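Local coordinates for protein transcriptional regulator, GntR family (Ralstonia eutropha, PDB 3IHU) that probably binds DNA through a winged helix-turn-helix domain and regulates transcription, its second domain being an all-helical bundle of the FCD type, at residues 116-121 with 191-196; 122-127 with 138-143; 86-91 with 215-220. All blocks are in the same frame, centred on the assembly; numbering follows the deposited sequence.

How the contacts relate
All three contacts join antiparallel helices of the FCD-type helical bundle, and none has a direct hydrogen bond across it. Contacts 1 and 2 share helix 112-130, lie about 13 Å apart between centres and touch where Ser-121 packs on His-143. Contact 3 holds helices 84-105 and 198-219 together, its centre about 28 Å from that of contact 1. Contacts 2 and 3 are mostly buried, whereas contact 1 is only partly buried, and there an arginine and a water supplement the leucines. Spacing sets the chemistry: alanines let the segment axes of contact 2 approach to 8.6 Å, while leucines, with an arginine in contact 1 and an isoleucine in contact 3, span axes more than 11 Å apart.

Contact 1: residues 116-121 with 191-196; sequences QALRAS and TAVLAG
Leu-194 is the hub of this contact, reaching from helix 179-195 to touch both Leu-118 and Arg-119 of helix 112-130. The two short segments run antiparallel, at 167°, with their axes 11.2 Å apart, a gap that suits long side chains. Followed outward, the CB of Leu-194 already lies 4.1 Å from Arg-119 NH2. Its CG meets Leu-118 CD2, and there the chain forks between two surroundings. The CD2 branch turns inward and packs on Leu-118 CD2 at 3.8 Å, the two leucine side chains lying alongside each other and pointing opposite ways. The CD1 branch instead lies over the centre of one face of the Arg-119 guanidinium, 3.3 Å from CZ, so that the flat cation spreads over a methyl group.

Arg-119 gets there because its chain is extended from CG to NE (chi2 -171°, chi3 -176°), which carries the charged end across to the second helix while its CG also brushes Leu-194 CD1. An arginine suits this boundary: its plane covers the leucine, while NH1 still bonds to a water. That water accepts a long bond of 3.3 Å from Arg-119 NH1 and also pairs with Thr-191 OG1, bridging the helices on the exposed side. Deeper down, Leu-118 CD2 approaches Val-193 CG1 at 4.3 Å. Val-193 also packs on Ala-102 and Ala-105 of helix 84-105 and on Ala-201, while Leu-118 reaches Leu-148 of helix 134-152. Just beyond Leu-194, helix 179-195 ends and Gly-196 takes up a positive phi before helix 198-219 begins. The contact thus joins two antiparallel helices of the all-helical FCD bundle, apolar inside and bridged by arginine and water on the solvent side.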
# COMPACT_ATOMS: atom_id res chain seq x y z
N GLN A 116 -17.56 7.31 -9.63
CA GLN A 116 -17.08 6.97 -10.97
C GLN A 116 -15.63 6.59 -10.98
O GLN A 116 -15.25 5.62 -11.64
CB GLN A 116 -17.27 8.13 -11.96
CG GLN A 116 -18.72 8.37 -12.34
CD GLN A 116 -18.89 9.40 -13.46
OE1 GLN A 116 -17.92 9.95 -13.99
NE2 GLN A 116 -20.14 9.65 -13.81
N ALA A 117 -14.82 7.36 -10.26
CA ALA A 117 -13.42 6.99 -10.04
C ALA A 117 -13.29 5.65 -9.34
O ALA A 117 -12.49 4.83 -9.72
CB ALA A 117 -12.70 8.09 -9.24
N LEU A 118 -14.11 5.39 -8.34
CA LEU A 118 -13.97 4.16 -7.56
C LEU A 118 -14.35 2.95 -8.44
O LEU A 118 -13.61 1.97 -8.55
CB LEU A 118 -14.77 4.22 -6.23
CG LEU A 118 -14.40 3.08 -5.29
CD1 LEU A 118 -12.99 3.39 -4.66
CD2 LEU A 118 -15.51 2.83 -4.25
N ARG A 119 -15.47 3.07 -9.13
CA ARG A 119 -15.92 2.03 -10.08
C ARG A 119 -14.91 1.81 -11.18
O ARG A 119 -14.59 0.67 -11.54
CB ARG A 119 -17.34 2.37 -10.61
CG ARG A 119 -18.45 2.28 -9.50
CD ARG A 119 -19.90 2.40 -10.08
NE ARG A 119 -20.94 2.40 -9.05
CZ ARG A 119 -21.34 1.33 -8.34
NH1 ARG A 119 -20.79 0.11 -8.53
NH2 ARG A 119 -22.30 1.46 -7.45
N ALA A 120 -14.33 2.89 -11.69
CA ALA A 120 -13.31 2.75 -12.72
C ALA A 120 -12.07 2.02 -12.18
O ALA A 120 -11.52 1.14 -12.86
CB ALA A 120 -12.93 4.12 -13.30
N SER A 121 -11.65 2.38 -10.94
CA SER A 121 -10.48 1.79 -10.39
C SER A 121 -10.74 0.31 -10.26
O SER A 121 -9.83 -0.50 -10.51
CB SER A 121 -10.09 2.40 -9.02
OG SER A 121 -11.01 2.04 -8.00
N THR A 191 -17.99 -2.46 -3.20
CA THR A 191 -19.42 -2.70 -3.08
C THR A 191 -19.97 -2.23 -1.70
O THR A 191 -21.01 -1.56 -1.64
CB THR A 191 -19.74 -4.14 -3.40
OG1 THR A 191 -19.37 -4.39 -4.79
CG2 THR A 191 -21.26 -4.44 -3.21
N ALA A 192 -19.22 -2.47 -0.61
CA ALA A 192 -19.68 -2.07 0.72
C ALA A 192 -19.60 -0.54 0.89
O ALA A 192 -20.52 0.14 1.42
CB ALA A 192 -18.87 -2.81 1.82
N VAL A 193 -18.53 0.05 0.38
CA VAL A 193 -18.35 1.48 0.47
C VAL A 193 -19.47 2.20 -0.26
O VAL A 193 -20.10 3.10 0.31
CB VAL A 193 -16.98 1.91 -0.03
CG1 VAL A 193 -16.95 3.41 -0.19
CG2 VAL A 193 -15.89 1.41 0.99
N LEU A 194 -19.70 1.77 -1.51
CA LEU A 194 -20.69 2.42 -2.35
C LEU A 194 -22.09 2.31 -1.82
O LEU A 194 -22.88 3.13 -2.14
CB LEU A 194 -20.62 1.89 -3.78
CG LEU A 194 -19.30 2.29 -4.42
CD1 LEU A 194 -19.21 1.75 -5.85
CD2 LEU A 194 -19.20 3.80 -4.34
N ALA A 195 -22.38 1.30 -1.01
CA ALA A 195 -23.68 1.13 -0.36
C ALA A 195 -23.86 2.07 0.87
O ALA A 195 -24.95 2.19 1.39
CB ALA A 195 -23.84 -0.34 0.10
N GLY A 196 -22.77 2.68 1.33
CA GLY A 196 -22.85 3.85 2.19
C GLY A 196 -22.98 3.54 3.65
O GLY A 196 -23.02 4.48 4.44
O HOH W 1 -20.72 -2.64 -6.72

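Contact 2: residues 122-127 with 138-143; sequences VQALVA and SNARRH
A close, apolar helix-helix contact joins helices 112-130 and 134-152, consecutive antiparallel helices of the FCD-type bundle that form a helical hairpin. Their segment axes approach to 8.6 Å at 159°, and alanine makes this possible: Ala-124 CB and Ala-140 CB meet at 3.7 Å, and at this point only methyl groups separate the two backbones.

Beside this pair, Leu-125 fills the inner side. Its CG stands anti to the carbonyl carbon (chi1 -72°), and CD2 reaches over the opposite helix, 3.8 Å from Ala-140 CB and 3.4 Å from Arg-141 N, so the methyl lies against backbone as well as side chain. Arg-141 offers its CB to the same methyl, at 4.1 Å, but bends at chi3 (65°) and takes its guanidinium away from the contact. That buried charge is met by a salt bridge from NE to Glu-30 and a hydrogen bond from NH1 to His-165. Arg-142 also pairs with Glu-30, so this acid probably offsets the charge of two neighbouring arginines.

Within the hairpin Leu-125 also packs on Phe-137 and Phe-144; outside it, Leu-183 of helix 179-195 covers the same residue, and helix 17-31 touches Ser-138 and Arg-142.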
# COMPACT_ATOMS: atom_id res chain seq x y z
N VAL A 122 -11.97 -0.07 -9.88
CA VAL A 122 -12.28 -1.51 -9.74
C VAL A 122 -12.19 -2.24 -11.10
O VAL A 122 -11.58 -3.32 -11.19
CB VAL A 122 -13.64 -1.79 -9.02
CG1 VAL A 122 -14.01 -3.31 -8.96
CG2 VAL A 122 -13.55 -1.29 -7.62
N GLN A 123 -12.75 -1.65 -12.17
CA GLN A 123 -12.67 -2.22 -13.52
C GLN A 123 -11.22 -2.50 -13.90
O GLN A 123 -10.87 -3.57 -14.43
CB GLN A 123 -13.34 -1.27 -14.55
CG GLN A 123 -14.87 -1.06 -14.29
CD GLN A 123 -15.44 0.20 -14.95
OE1 GLN A 123 -16.19 0.96 -14.33
NE2 GLN A 123 -15.11 0.40 -16.21
N ALA A 124 -10.36 -1.52 -13.62
CA ALA A 124 -8.92 -1.65 -13.92
C ALA A 124 -8.22 -2.78 -13.11
O ALA A 124 -7.28 -3.42 -13.60
CB ALA A 124 -8.18 -0.31 -13.68
N LEU A 125 -8.61 -2.96 -11.85
CA LEU A 125 -8.12 -4.10 -11.10
C LEU A 125 -8.52 -5.43 -11.76
O LEU A 125 -7.66 -6.34 -11.91
CB LEU A 125 -8.61 -4.09 -9.63
CG LEU A 125 -7.93 -3.02 -8.79
CD1 LEU A 125 -8.80 -2.69 -7.57
CD2 LEU A 125 -6.47 -3.40 -8.44
N VAL A 126 -9.79 -5.55 -12.16
CA VAL A 126 -10.30 -6.78 -12.77
C VAL A 126 -9.54 -7.11 -14.08
O VAL A 126 -9.10 -8.24 -14.30
CB VAL A 126 -11.82 -6.71 -13.08
CG1 VAL A 126 -12.26 -7.93 -13.94
CG2 VAL A 126 -12.65 -6.65 -11.78
N ALA A 127 -9.36 -6.09 -14.92
CA ALA A 127 -8.60 -6.22 -16.16
C ALA A 127 -7.14 -6.57 -15.91
O ALA A 127 -6.58 -7.42 -16.60
CB ALA A 127 -8.71 -4.95 -16.99
N SER A 138 -0.83 -3.32 -9.54
CA SER A 138 -0.33 -2.50 -8.43
C SER A 138 -0.73 -1.06 -8.58
O SER A 138 -1.06 -0.41 -7.58
CB SER A 138 1.17 -2.56 -8.28
OG SER A 138 1.55 -3.79 -7.77
N ASN A 139 -0.73 -0.57 -9.80
CA ASN A 139 -1.03 0.85 -10.04
C ASN A 139 -2.53 1.08 -9.85
O ASN A 139 -2.95 2.10 -9.33
CB ASN A 139 -0.62 1.34 -11.46
CG ASN A 139 0.90 1.19 -11.78
OD1 ASN A 139 1.75 1.15 -10.90
ND2 ASN A 139 1.21 1.11 -13.07
N ALA A 140 -3.36 0.14 -10.32
CA ALA A 140 -4.79 0.30 -10.13
C ALA A 140 -5.10 0.12 -8.62
O ALA A 140 -5.96 0.77 -8.10
CB ALA A 140 -5.62 -0.70 -10.98
N ARG A 141 -4.37 -0.75 -7.93
CA ARG A 141 -4.52 -0.87 -6.48
C ARG A 141 -4.27 0.48 -5.80
O ARG A 141 -5.09 0.96 -5.01
CB ARG A 141 -3.64 -1.96 -5.89
CG ARG A 141 -3.91 -2.17 -4.34
CD ARG A 141 -2.70 -2.73 -3.62
NE ARG A 141 -1.58 -1.79 -3.60
CZ ARG A 141 -1.52 -0.67 -2.88
NH1 ARG A 141 -2.54 -0.24 -2.13
NH2 ARG A 141 -0.44 0.09 -2.95
N ARG A 142 -3.14 1.09 -6.12
CA ARG A 142 -2.82 2.38 -5.53
C ARG A 142 -3.97 3.38 -5.81
O ARG A 142 -4.41 4.07 -4.87
CB ARG A 142 -1.44 2.88 -5.98
CG ARG A 142 -0.73 3.77 -4.96
CD ARG A 142 0.80 3.97 -5.24
NE ARG A 142 1.61 2.77 -5.00
CZ ARG A 142 2.07 2.36 -3.81
NH1 ARG A 142 1.79 3.04 -2.70
NH2 ARG A 142 2.80 1.26 -3.73
N HIS A 143 -4.46 3.46 -7.05
CA HIS A 143 -5.55 4.34 -7.39
C HIS A 143 -6.85 4.09 -6.60
O HIS A 143 -7.55 5.03 -6.18
CB HIS A 143 -5.82 4.25 -8.92
CG HIS A 143 -6.82 5.23 -9.40
ND1 HIS A 143 -6.73 6.58 -9.11
CD2 HIS A 143 -7.94 5.08 -10.16
CE1 HIS A 143 -7.76 7.21 -9.66
NE2 HIS A 143 -8.50 6.33 -10.30

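Contact 3: residues 86-91 with 215-220; sequences ETLDVL and AILDRQ
The ends of Leu-88 and Leu-217 are brought together by matching torsions: each holds CG anti to its own carbonyl carbon (chi1 -68° and -74°), and a nearly trans chi2 runs CD1 on in line with the chain and puts CD2 off to the side. It is this side branch that meets its partner, CD2 to CD2 at 4.0 Å, the side chains crossing at about a right angle. This is antiparallel packing within an all-helical bundle of the FCD type, between helix 84-105 and the closing part of helix 198-219. The segment axes stand 11.9 Å apart, so branched, fairly long aliphatic residues are needed to bridge them.

On the buried side Ile-216 does that work. Its CD1 points between two residues one helical turn apart, lying 4.2 Å from Leu-91 CD1 and 4.3 Å from Thr-87 CG2. Threonine suits this place because its methyl can face the isoleucine while its hydroxyl bonds to the carbonyl of Ser-83 one turn earlier in the chain. The hydroxyl also has a weak hydrogen bond with His-173.

A third helix, 167-172, adds to the apolar layer through Val-169, which touches both Thr-87 and Ile-216. Leu-91 also packs on Val-209 and Val-212, farther back along helix 198-219. Leu-217, by contrast, is exposed and forms the outer margin of the contact.

At the end of the modelled chain, Gln-220 folds its side chain back over the preceding turn. Its NE2 donates to Ile-216 O at 3.3 Å; the bond is fairly straight, with the oxygen in the plane of the Gln-220 amide but the nitrogen above the plane of the carbonyl.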
# COMPACT_ATOMS: atom_id res chain seq x y z
N GLU A 86 6.68 -9.55 13.60
CA GLU A 86 6.66 -8.17 13.19
C GLU A 86 5.62 -7.99 12.06
O GLU A 86 4.92 -7.00 12.02
CB GLU A 86 8.01 -7.66 12.74
CG GLU A 86 9.04 -7.41 13.87
CD GLU A 86 10.47 -7.18 13.35
OE1 GLU A 86 10.84 -7.65 12.24
OE2 GLU A 86 11.24 -6.51 14.06
N THR A 87 5.54 -8.97 11.17
CA THR A 87 4.53 -8.96 10.11
C THR A 87 3.12 -9.01 10.69
O THR A 87 2.23 -8.25 10.30
CB THR A 87 4.80 -10.16 9.13
OG1 THR A 87 6.08 -9.97 8.52
CG2 THR A 87 3.73 -10.23 8.09
N LEU A 88 2.90 -9.91 11.62
CA LEU A 88 1.59 -10.03 12.23
C LEU A 88 1.19 -8.71 12.95
O LEU A 88 0.02 -8.32 12.94
CB LEU A 88 1.55 -11.19 13.20
CG LEU A 88 1.65 -12.58 12.54
CD1 LEU A 88 1.81 -13.67 13.62
CD2 LEU A 88 0.41 -12.83 11.64
N ASP A 89 2.17 -8.06 13.56
CA ASP A 89 1.93 -6.78 14.26
C ASP A 89 1.58 -5.68 13.26
O ASP A 89 0.66 -4.90 13.51
CB ASP A 89 3.12 -6.41 15.17
CG ASP A 89 3.19 -7.24 16.46
OD1 ASP A 89 2.28 -8.05 16.78
OD2 ASP A 89 4.20 -7.08 17.19
N VAL A 90 2.28 -5.62 12.11
CA VAL A 90 1.92 -4.73 11.06
C VAL A 90 0.46 -5.01 10.54
O VAL A 90 -0.31 -4.10 10.30
CB VAL A 90 2.93 -4.79 9.89
CG1 VAL A 90 2.34 -4.15 8.63
CG2 VAL A 90 4.28 -4.19 10.30
N LEU A 91 0.12 -6.26 10.30
CA LEU A 91 -1.21 -6.59 9.81
C LEU A 91 -2.28 -6.21 10.83
O LEU A 91 -3.37 -5.87 10.48
CB LEU A 91 -1.27 -8.08 9.52
CG LEU A 91 -0.41 -8.59 8.35
CD1 LEU A 91 -0.31 -10.10 8.44
CD2 LEU A 91 -1.01 -8.10 7.00
N ALA A 215 -3.57 -16.11 4.67
CA ALA A 215 -2.74 -16.71 3.64
C ALA A 215 -1.30 -16.86 4.14
O ALA A 215 -0.63 -17.87 3.86
CB ALA A 215 -2.77 -15.86 2.33
N ILE A 216 -0.79 -15.84 4.83
CA ILE A 216 0.60 -15.87 5.31
C ILE A 216 0.74 -16.97 6.33
O ILE A 216 1.68 -17.76 6.25
CB ILE A 216 1.05 -14.50 5.88
CG1 ILE A 216 1.19 -13.50 4.74
CG2 ILE A 216 2.36 -14.64 6.65
CD1 ILE A 216 1.31 -12.06 5.09
N LEU A 217 -0.21 -17.07 7.27
CA LEU A 217 -0.10 -18.06 8.31
C LEU A 217 -0.22 -19.47 7.73
O LEU A 217 0.45 -20.38 8.20
CB LEU A 217 -1.14 -17.84 9.41
CG LEU A 217 -0.87 -16.65 10.35
CD1 LEU A 217 -2.03 -16.55 11.38
CD2 LEU A 217 0.50 -16.81 11.04
N ASP A 218 -1.06 -19.63 6.71
CA ASP A 218 -1.24 -20.95 6.06
C ASP A 218 0.04 -21.53 5.48
O ASP A 218 0.26 -22.71 5.59
CB ASP A 218 -2.32 -20.86 4.98
CG ASP A 218 -3.72 -20.85 5.57
OD1 ASP A 218 -3.84 -20.91 6.80
OD2 ASP A 218 -4.71 -20.77 4.82
N ARG A 219 0.89 -20.70 4.91
CA ARG A 219 2.19 -21.21 4.44
C ARG A 219 3.06 -21.84 5.54
O ARG A 219 3.74 -22.86 5.32
CB ARG A 219 2.95 -20.11 3.75
CG ARG A 219 2.25 -19.65 2.49
CD ARG A 219 2.76 -18.31 2.10
NE ARG A 219 2.11 -17.73 0.92
CZ ARG A 219 2.22 -16.45 0.56
NH1 ARG A 219 2.93 -15.62 1.32
NH2 ARG A 219 1.63 -15.99 -0.54
N GLN A 220 3.02 -21.26 6.74
CA GLN A 220 3.85 -21.70 7.88
C GLN A 220 3.64 -23.18 8.25
O GLN A 220 4.59 -23.90 8.61
CB GLN A 220 3.60 -20.82 9.12
CG GLN A 220 3.57 -19.30 8.85
CD GLN A 220 4.88 -18.74 8.29
OE1 GLN A 220 5.94 -19.02 8.83
NE2 GLN A 220 4.80 -17.92 7.22